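Side-chain contacts in amidase (Bacillus anthracis, PDB 5EWQ), which probably hydrolyses carboxylic acid amides to the free acid and ammonia: residues I40-V45 / L72-E77; E77-G82 / A214-L219. All coordinates share one frame; numbering follows the deposited sequence.

Interaction 1 of 2, residues I40-V45 / L72-E77; sequences IKEKEV and LFRIQE
Glu42 and Arg74 reach for each other across the gap between helices 35-45 and 64-79 and meet in a salt bridge. The nearest backbone pair, their own CA atoms, stands 8.9 Å apart, so long side chains span the distance. Glu42 does so with CG anti to the backbone N (chi1 -178°) and a straight chain beyond, which carries its carboxylate out from the helix. The arginine chain bends at chi3 instead, and this brings Arg74 NH1 to 2.7 Å from Glu42 OE2. The bond uses the anti side of that oxygen and is bent, with an N-H...O angle of 133°. Since the carboxylate and guanidinium planes stand 73° apart, this is a single-point pairing rather than a flat, two-pronged one. The same oxygen, Glu42 OE2, also lies near Arg74 CG. Glu42 OE1 comes 4.3 Å from Phe73 CE2, near the plane of the ring and at its edge. Arg74 NH2 turns to Ala214 O, a second partner that helps fix the guanidinium. An acetate ion, probably from the crystallisation liquor, lies beside Glu42. With 125 Å² buried in total, this is a surface salt bridge between two helices, joining helix 35-45 to helix 64-79.

Interaction 2 of 2, residues E77-G82 / A214-L219; sequences EHDQNG and ADFAPL
Phe216 points its ring at the C-terminal part of helix 64-79 and meets His78 and Asp79 there, supplying 71 of the 131 Å² buried between the segments. The contact is mainly apolar. His78 CB sits at the ring edge, near the ring plane, 3.7 Å from Phe216 CZ, so the histidine touches through its methylene and not its imidazole. Asp79 adds its own methylene, with CB 3.6 Å from Phe216 CE2. On the phenylalanine side, one ring face is covered from within its own segment by Ala214 CB, 3.6 Å above the plane and offset toward the rim.

A polar group against the aromatic ring forms the second kind of contact. Asp79 has CG anti to its backbone N (chi1 -173°), which brings OD1 to 3.6 Å from Phe216 CE2. The approach is oblique, and the carboxylate and ring planes are almost perpendicular, at 88°.

Hydrogen bonds then account for the buried carboxylate, all of them made away from the 214-219 segment. OD1 is bonded to Ser87 OG. Asp79 OD2 accepts from Gln80 NE2 at 2.6 Å, nearly in line with its C-O bond, and also from Val88 N. Three partners therefore grip the two oxygens, limit rotation of the group and would probably favour its ionised form. Gln80 is itself held at its other end, where OE1 meets Lys187 NZ.

The contact is thus a buried packing of an aromatic ring against a helix: the loop between helix 206-213 and strand 219-223 packs against His78 and Asp79 of helix 64-79, while Asp79 ties that helix to the start of edge strand 88-91 of the large mixed sheet of the amidase fold.

How the interactions relate
From the N terminus, helix 35-45 comes first, and interaction 1 closes a loop of 26 intervening residues, largely helical, when the chain reaches helix 64-79. Interaction 2 begins where that one ends, at the shared Glu77, and closes a much longer loop of 131 residues with both helices and strands. The two loops follow in series, neither nesting nor crossing. Their centres are 8 Å apart, and they touch directly: Arg74 O packs 3.6 Å from Phe216 CE1, and Gln76 O probably accepts a hydrogen bond from Asn81 ND2. Helix 64-79 is the common element, joining helix 35-45 to the loop that enters strand 219-223 of the mixed sheet.

Interaction 1 of 2, residues I40-V45 / L72-E77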
loop_
_atom_site.group_PDB
_atom_site.type_symbol
_atom_site.label_atom_id
_atom_site.label_comp_id
_atom_site.label_asym_id
_atom_site.label_seq_id
_atom_site.Cartn_x
_atom_site.Cartn_y
_atom_site.Cartn_z
ATOM N N ILE A 40 6.412 -26.390 -10.853
ATOM C CA ILE A 40 6.609 -26.189 -12.284
ATOM C C ILE A 40 6.007 -24.862 -12.739
ATOM O O ILE A 40 6.666 -24.067 -13.410
ATOM C CB ILE A 40 5.992 -27.337 -13.110
ATOM C CG1 ILE A 40 6.785 -28.627 -12.899
ATOM C CG2 ILE A 40 5.965 -26.981 -14.587
ATOM C CD1 ILE A 40 8.234 -28.531 -13.328
ATOM N N LYS A 41 4.756 -24.626 -12.360
ATOM C CA LYS A 41 4.060 -23.401 -12.737
ATOM C C LYS A 41 4.561 -22.194 -11.950
ATOM O O LYS A 41 4.339 -21.050 -12.347
ATOM C CB LYS A 41 2.551 -23.562 -12.541
ATOM C CG LYS A 41 1.911 -24.570 -13.479
ATOM C CD LYS A 41 2.132 -24.180 -14.932
ATOM N N GLU A 42 5.238 -22.455 -10.835
ATOM C CA GLU A 42 5.761 -21.387 -9.990
ATOM C C GLU A 42 6.804 -20.556 -10.727
ATOM O O GLU A 42 6.803 -19.328 -10.647
ATOM C CB GLU A 42 6.365 -21.963 -8.708
ATOM C CG GLU A 42 6.902 -20.912 -7.751
ATOM C CD GLU A 42 7.554 -21.518 -6.525
ATOM O OE1 GLU A 42 7.768 -22.750 -6.513
ATOM O OE2 GLU A 42 7.851 -20.764 -5.575
ATOM N N LYS A 43 7.688 -21.232 -11.454
ATOM C CA LYS A 43 8.749 -20.560 -12.197
ATOM C C LYS A 43 8.194 -19.721 -13.343
ATOM O O LYS A 43 8.862 -18.814 -13.840
ATOM C CB LYS A 43 9.751 -21.583 -12.739
ATOM C CG LYS A 43 10.439 -22.412 -11.667
ATOM C CD LYS A 43 11.428 -23.389 -12.278
ATOM N N GLU A 44 6.970 -20.027 -13.759
ATOM C CA GLU A 44 6.341 -19.327 -14.872
ATOM C C GLU A 44 5.438 -18.196 -14.380
ATOM O O GLU A 44 5.059 -17.312 -15.149
ATOM C CB GLU A 44 5.537 -20.308 -15.729
ATOM C CG GLU A 44 5.370 -19.886 -17.181
ATOM C CD GLU A 44 6.604 -20.170 -18.017
ATOM O OE1 GLU A 44 7.518 -20.859 -17.518
ATOM O OE2 GLU A 44 6.658 -19.706 -19.176
ATOM N N VAL A 45 5.101 -18.231 -13.095
ATOM C CA VAL A 45 4.195 -17.248 -12.508
ATOM C C VAL A 45 4.952 -16.099 -11.838
ATOM O O VAL A 45 4.556 -14.936 -11.949
ATOM C CB VAL A 45 3.247 -17.915 -11.482
ATOM C CG1 VAL A 45 2.645 -16.885 -10.537
ATOM C CG2 VAL A 45 2.154 -18.691 -12.201
ATOM N N LEU A 72 -0.072 -19.452 -2.008
ATOM C CA LEU A 72 -0.226 -20.041 -0.682
ATOM C C LEU A 72 0.989 -20.887 -0.318
ATOM O O LEU A 72 1.430 -20.897 0.831
ATOM C CB LEU A 72 -1.496 -20.892 -0.614
ATOM C CG LEU A 72 -2.828 -20.161 -0.778
ATOM C CD1 LEU A 72 -3.988 -21.142 -0.705
ATOM C CD2 LEU A 72 -2.975 -19.070 0.271
ATOM N N PHE A 73 1.527 -21.590 -1.309
ATOM C CA PHE A 73 2.707 -22.421 -1.108
ATOM C C PHE A 73 3.934 -21.565 -0.817
ATOM O O PHE A 73 4.767 -21.921 0.017
ATOM C CB PHE A 73 2.951 -23.306 -2.333
ATOM C CG PHE A 73 4.168 -24.177 -2.221
ATOM C CD1 PHE A 73 4.199 -25.237 -1.331
ATOM C CD2 PHE A 73 5.279 -23.942 -3.015
ATOM C CE1 PHE A 73 5.318 -26.043 -1.229
ATOM C CE2 PHE A 73 6.401 -24.745 -2.918
ATOM C CZ PHE A 73 6.420 -25.797 -2.024
ATOM N N ARG A 74 4.038 -20.432 -1.505
ATOM C CA ARG A 74 5.160 -19.520 -1.310
ATOM C C ARG A 74 5.081 -18.826 0.047
ATOM O O ARG A 74 6.098 -18.629 0.707
ATOM C CB ARG A 74 5.212 -18.481 -2.432
ATOM C CG ARG A 74 5.592 -19.056 -3.788
ATOM C CD ARG A 74 5.733 -17.962 -4.832
ATOM N NE ARG A 74 6.754 -16.987 -4.461
ATOM C CZ ARG A 74 8.045 -17.109 -4.751
ATOM N NH1 ARG A 74 8.478 -18.170 -5.420
ATOM N NH2 ARG A 74 8.903 -16.173 -4.372
ATOM N N ILE A 75 3.870 -18.458 0.456
ATOM C CA ILE A 75 3.660 -17.846 1.764
ATOM C C ILE A 75 4.018 -18.835 2.870
ATOM O O ILE A 75 4.584 -18.463 3.899
ATOM C CB ILE A 75 2.200 -17.370 1.939
ATOM C CG1 ILE A 75 1.874 -16.266 0.932
ATOM C CG2 ILE A 75 1.958 -16.863 3.354
ATOM C CD1 ILE A 75 0.429 -15.818 0.962
ATOM N N GLN A 76 3.700 -20.105 2.642
ATOM C CA GLN A 76 3.987 -21.154 3.611
ATOM C C GLN A 76 5.485 -21.425 3.732
ATOM O O GLN A 76 5.986 -21.709 4.819
ATOM C CB GLN A 76 3.252 -22.442 3.227
ATOM C CG GLN A 76 3.480 -23.601 4.183
ATOM C CD GLN A 76 2.723 -24.849 3.776
ATOM O OE1 GLN A 76 1.658 -25.147 4.318
ATOM N NE2 GLN A 76 3.270 -25.589 2.818
ATOM N N GLU A 77 6.198 -21.325 2.614
ATOM C CA GLU A 77 7.612 -21.688 2.574
ATOM C C GLU A 77 8.557 -20.498 2.742
ATOM O O GLU A 77 9.719 -20.675 3.108
ATOM C CB GLU A 77 7.930 -22.407 1.260
ATOM C CG GLU A 77 7.234 -23.749 1.095
ATOM C CD GLU A 77 7.800 -24.819 2.007
ATOM O OE1 GLU A 77 9.040 -24.940 2.086
ATOM O OE2 GLU A 77 7.004 -25.537 2.649
#

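Interaction 2 of 2, residues E77-G82 / A214-L219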
loop_
_atom_site.group_PDB
_atom_site.type_symbol
_atom_site.label_atom_id
_atom_site.label_comp_id
_atom_site.label_asym_id
_atom_site.label_seq_id
_atom_site.Cartn_x
_atom_site.Cartn_y
_atom_site.Cartn_z
ATOM N N GLU A 77 6.198 -21.325 2.614
ATOM C CA GLU A 77 7.612 -21.688 2.574
ATOM C C GLU A 77 8.557 -20.498 2.742
ATOM O O GLU A 77 9.719 -20.675 3.108
ATOM C CB GLU A 77 7.930 -22.407 1.260
ATOM C CG GLU A 77 7.234 -23.749 1.095
ATOM C CD GLU A 77 7.800 -24.819 2.007
ATOM O OE1 GLU A 77 9.040 -24.940 2.086
ATOM O OE2 GLU A 77 7.004 -25.537 2.649
ATOM N N HIS A 78 8.067 -19.291 2.479
ATOM C CA HIS A 78 8.932 -18.114 2.493
ATOM C C HIS A 78 8.510 -17.050 3.504
ATOM O O HIS A 78 9.358 -16.359 4.067
ATOM C CB HIS A 78 8.999 -17.491 1.096
ATOM C CG HIS A 78 9.683 -18.354 0.084
ATOM N ND1 HIS A 78 10.777 -19.133 0.388
ATOM C CD2 HIS A 78 9.426 -18.563 -1.230
ATOM C CE1 HIS A 78 11.167 -19.784 -0.693
ATOM N NE2 HIS A 78 10.364 -19.456 -1.688
ATOM N N ASP A 79 7.208 -16.911 3.732
ATOM C CA ASP A 79 6.716 -15.863 4.620
ATOM C C ASP A 79 6.670 -16.323 6.075
ATOM O O ASP A 79 7.060 -15.583 6.976
ATOM C CB ASP A 79 5.331 -15.386 4.178
ATOM C CG ASP A 79 4.848 -14.184 4.972
ATOM O OD1 ASP A 79 5.243 -13.048 4.630
ATOM O OD2 ASP A 79 4.075 -14.375 5.936
ATOM N N GLN A 80 6.191 -17.543 6.299
ATOM C CA GLN A 80 6.103 -18.087 7.649
ATOM C C GLN A 80 7.178 -19.146 7.892
ATOM O O GLN A 80 7.322 -19.657 9.002
ATOM C CB GLN A 80 4.713 -18.674 7.900
ATOM C CG GLN A 80 3.589 -17.653 7.794
ATOM C CD GLN A 80 3.744 -16.508 8.779
ATOM O OE1 GLN A 80 3.963 -16.726 9.972
ATOM N NE2 GLN A 80 3.641 -15.280 8.282
ATOM N N ASN A 81 7.929 -19.469 6.845
ATOM C CA ASN A 81 9.067 -20.373 6.965
ATOM C C ASN A 81 10.227 -19.901 6.099
ATOM O O ASN A 81 10.129 -18.874 5.428
ATOM C CB ASN A 81 8.673 -21.801 6.585
ATOM C CG ASN A 81 7.733 -22.435 7.593
ATOM O OD1 ASN A 81 8.156 -22.863 8.668
ATOM N ND2 ASN A 81 6.452 -22.502 7.249
ATOM N N GLY A 82 11.322 -20.654 6.116
ATOM C CA GLY A 82 12.508 -20.290 5.363
ATOM C C GLY A 82 13.060 -18.950 5.807
ATOM O O GLY A 82 13.429 -18.778 6.968
ATOM N N ALA A 214 7.789 -10.243 -3.075
ATOM C CA ALA A 214 8.213 -11.633 -2.947
ATOM C C ALA A 214 7.283 -12.573 -3.707
ATOM O O ALA A 214 7.342 -13.790 -3.531
ATOM C CB ALA A 214 8.283 -12.030 -1.482
ATOM N N ASP A 215 6.429 -11.993 -4.549
ATOM C CA ASP A 215 5.472 -12.746 -5.357
ATOM C C ASP A 215 4.570 -13.646 -4.515
ATOM O O ASP A 215 4.372 -14.817 -4.836
ATOM C CB ASP A 215 6.200 -13.585 -6.412
ATOM C CG ASP A 215 6.856 -12.735 -7.482
ATOM O OD1 ASP A 215 8.020 -12.325 -7.288
ATOM O OD2 ASP A 215 6.208 -12.477 -8.519
ATOM N N PHE A 216 4.035 -13.091 -3.432
ATOM C CA PHE A 216 3.038 -13.785 -2.627
ATOM C C PHE A 216 1.648 -13.454 -3.156
ATOM O O PHE A 216 0.657 -14.071 -2.767
ATOM C CB PHE A 216 3.155 -13.394 -1.152
ATOM C CG PHE A 216 4.454 -13.803 -0.515
ATOM C CD1 PHE A 216 5.181 -14.871 -1.013
ATOM C CD2 PHE A 216 4.945 -13.118 0.584
ATOM C CE1 PHE A 216 6.375 -15.249 -0.428
ATOM C CE2 PHE A 216 6.139 -13.491 1.173
ATOM C CZ PHE A 216 6.854 -14.558 0.668
ATOM N N ALA A 217 1.597 -12.473 -4.052
ATOM C CA ALA A 217 0.352 -12.010 -4.652
ATOM C C ALA A 217 0.658 -11.118 -5.851
ATOM O O ALA A 217 1.690 -10.448 -5.877
ATOM C CB ALA A 217 -0.491 -11.261 -3.628
ATOM N N PRO A 218 -0.235 -11.108 -6.853
ATOM C CA PRO A 218 -0.030 -10.248 -8.023
ATOM C C PRO A 218 -0.244 -8.782 -7.677
ATOM O O PRO A 218 0.515 -7.921 -8.122
ATOM C CB PRO A 218 -1.098 -10.731 -9.017
ATOM C CG PRO A 218 -1.623 -12.017 -8.458
ATOM C CD PRO A 218 -1.456 -11.915 -6.980
ATOM N N LEU A 219 -1.276 -8.514 -6.884
ATOM C CA LEU A 219 -1.639 -7.152 -6.514
ATOM C C LEU A 219 -1.866 -7.032 -5.012
ATOM O O LEU A 219 -2.077 -8.032 -4.326
ATOM C CB LEU A 219 -2.893 -6.714 -7.271
ATOM C CG LEU A 219 -2.810 -6.821 -8.793
ATOM C CD1 LEU A 219 -4.147 -6.504 -9.425
ATOM C CD2 LEU A 219 -1.734 -5.896 -9.326
#